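Local coordinates for protein SVS_variant_AS1 (Streptomyces sp. CWA1, PDB 6TJA) that probably acts as a spiroviolene synthase, a class I terpene cyclase that turns geranylgeranyl diphosphate into a polycyclic diterpene, here in an engineered ancestral form, at residues V160-G165 / Y178-L183. Residues are numbered along the deposited sequence; the frame is centred on the assembly and turned at random.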
# COMPACT_ATOMS: atom_id res chain seq x y z
N VAL A 160 -9.54 -2.95 -5.65
CA VAL A 160 -10.98 -3.26 -5.40
C VAL A 160 -11.74 -1.93 -5.26
O VAL A 160 -12.80 -1.82 -5.86
CB VAL A 160 -11.20 -4.16 -4.17
CG1 VAL A 160 -12.67 -4.33 -3.90
CG2 VAL A 160 -10.55 -5.54 -4.34
N ALA A 161 -11.20 -0.97 -4.52
CA ALA A 161 -11.80 0.36 -4.30
C ALA A 161 -12.00 1.05 -5.65
O ALA A 161 -13.08 1.59 -5.86
CB ALA A 161 -10.93 1.19 -3.37
N TRP A 162 -10.99 1.02 -6.52
CA TRP A 162 -11.04 1.51 -7.93
C TRP A 162 -12.16 0.80 -8.69
O TRP A 162 -13.03 1.47 -9.30
CB TRP A 162 -9.68 1.26 -8.57
CG TRP A 162 -9.42 1.85 -9.93
CD1 TRP A 162 -10.29 2.41 -10.82
CD2 TRP A 162 -8.14 1.86 -10.57
NE1 TRP A 162 -9.63 2.82 -11.94
CE2 TRP A 162 -8.30 2.50 -11.81
CE3 TRP A 162 -6.86 1.44 -10.17
CZ2 TRP A 162 -7.23 2.70 -12.68
CZ3 TRP A 162 -5.80 1.64 -11.03
CH2 TRP A 162 -5.99 2.27 -12.26
N GLN A 163 -12.15 -0.53 -8.67
CA GLN A 163 -13.17 -1.35 -9.34
C GLN A 163 -14.59 -0.94 -8.90
O GLN A 163 -15.41 -0.65 -9.77
CB GLN A 163 -12.91 -2.82 -9.10
CG GLN A 163 -13.45 -3.69 -10.21
CD GLN A 163 -13.82 -5.06 -9.69
OE1 GLN A 163 -12.95 -5.90 -9.42
NE2 GLN A 163 -15.12 -5.27 -9.55
N ILE A 164 -14.86 -0.96 -7.59
CA ILE A 164 -16.18 -0.60 -6.98
C ILE A 164 -16.59 0.83 -7.38
O ILE A 164 -17.80 1.07 -7.62
CB ILE A 164 -16.09 -0.78 -5.45
CG1 ILE A 164 -16.04 -2.26 -5.07
CG2 ILE A 164 -17.23 -0.07 -4.75
CD1 ILE A 164 -15.83 -2.49 -3.58
N GLY A 165 -15.62 1.76 -7.42
CA GLY A 165 -15.80 3.14 -7.90
C GLY A 165 -16.32 3.12 -9.33
O GLY A 165 -17.32 3.85 -9.61
N TYR A 178 -7.89 -0.64 -17.06
CA TYR A 178 -8.36 -1.99 -16.70
C TYR A 178 -7.17 -2.86 -16.25
O TYR A 178 -7.33 -3.57 -15.22
CB TYR A 178 -9.12 -2.71 -17.81
CG TYR A 178 -9.53 -4.06 -17.34
CD1 TYR A 178 -8.86 -5.19 -17.76
CD2 TYR A 178 -10.49 -4.20 -16.35
CE1 TYR A 178 -9.17 -6.45 -17.26
CE2 TYR A 178 -10.81 -5.45 -15.83
CZ TYR A 178 -10.12 -6.57 -16.26
OH TYR A 178 -10.41 -7.81 -15.77
N LEU A 179 -6.08 -2.87 -17.00
CA LEU A 179 -4.89 -3.71 -16.69
C LEU A 179 -4.24 -3.18 -15.41
O LEU A 179 -3.92 -4.00 -14.53
CB LEU A 179 -3.92 -3.70 -17.87
CG LEU A 179 -4.46 -4.34 -19.14
CD1 LEU A 179 -3.43 -4.24 -20.25
CD2 LEU A 179 -4.85 -5.80 -18.91
N ALA A 180 -4.12 -1.86 -15.29
CA ALA A 180 -3.59 -1.24 -14.04
C ALA A 180 -4.46 -1.67 -12.85
O ALA A 180 -3.91 -2.08 -11.82
CB ALA A 180 -3.52 0.26 -14.18
N MET A 181 -5.78 -1.60 -12.99
CA MET A 181 -6.74 -1.83 -11.90
C MET A 181 -6.71 -3.31 -11.50
O MET A 181 -6.61 -3.64 -10.31
CB MET A 181 -8.15 -1.46 -12.37
CG MET A 181 -9.20 -1.68 -11.35
SD MET A 181 -10.87 -1.51 -11.97
CE MET A 181 -11.05 -3.01 -12.91
N ARG A 182 -6.81 -4.17 -12.50
CA ARG A 182 -6.97 -5.62 -12.36
C ARG A 182 -5.67 -6.25 -11.85
O ARG A 182 -5.72 -7.27 -11.16
CB ARG A 182 -7.44 -6.13 -13.72
CG ARG A 182 -7.83 -7.59 -13.75
CD ARG A 182 -9.08 -7.85 -12.93
NE ARG A 182 -9.39 -9.26 -13.08
CZ ARG A 182 -10.00 -9.99 -12.17
NH1 ARG A 182 -10.34 -9.46 -11.01
NH2 ARG A 182 -10.22 -11.27 -12.41
N LEU A 183 -4.53 -5.64 -12.16
CA LEU A 183 -3.23 -6.03 -11.59
C LEU A 183 -3.39 -6.07 -10.07
O LEU A 183 -2.84 -6.94 -9.44
CB LEU A 183 -2.22 -4.98 -12.05
CG LEU A 183 -0.73 -5.22 -11.79
CD1 LEU A 183 -0.20 -6.49 -12.45
CD2 LEU A 183 0.03 -4.00 -12.32
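Met181 lies over one face of the Trp162 indole, its CB 3.8 Å from the centroid of the six-membered ring and near the ring normal, a CH-pi contact. Further along, Met181 SD sits above the five-membered ring, 4.3 Å from its centroid, a Met-aromatic contact. Trp162 CG is anti to its backbone N (chi1 -172°), which points the indole at the other helix and puts Met181 CA over the same ring system, 3.7 Å from Trp162 CZ3. Ala180 CB meets the far end of the benzo ring obliquely, 3.7 Å from Trp162 CH2. Gly108 of the second subunit packs on Trp162, and Arg112 of that subunit on Ala180. In the all-helical class I terpene synthase fold, the contact joins the long helix 143-169 to the short helix 175-185, whose local axes approach to 9.1 Å and run at 129°. The sulfur also packs against the backbone of Gln163, with Met181 SD 3.5 Å from Gln163 CA. There the methionine bends (chi3 74°), and its methyl, Met181 CE, rests 3.7 Å from Gln163 CG, against the aliphatic part of the glutamine, the side chains crossing at about a right angle. Arg182, next after Met181, is probably the diphosphate sensor; its NH2 forms a salt bridge with Asp229, and Tyr178 OH a hydrogen bond to the same carboxylate, beside Asn228 in what the sequence suggests is the metal-binding NSE motif.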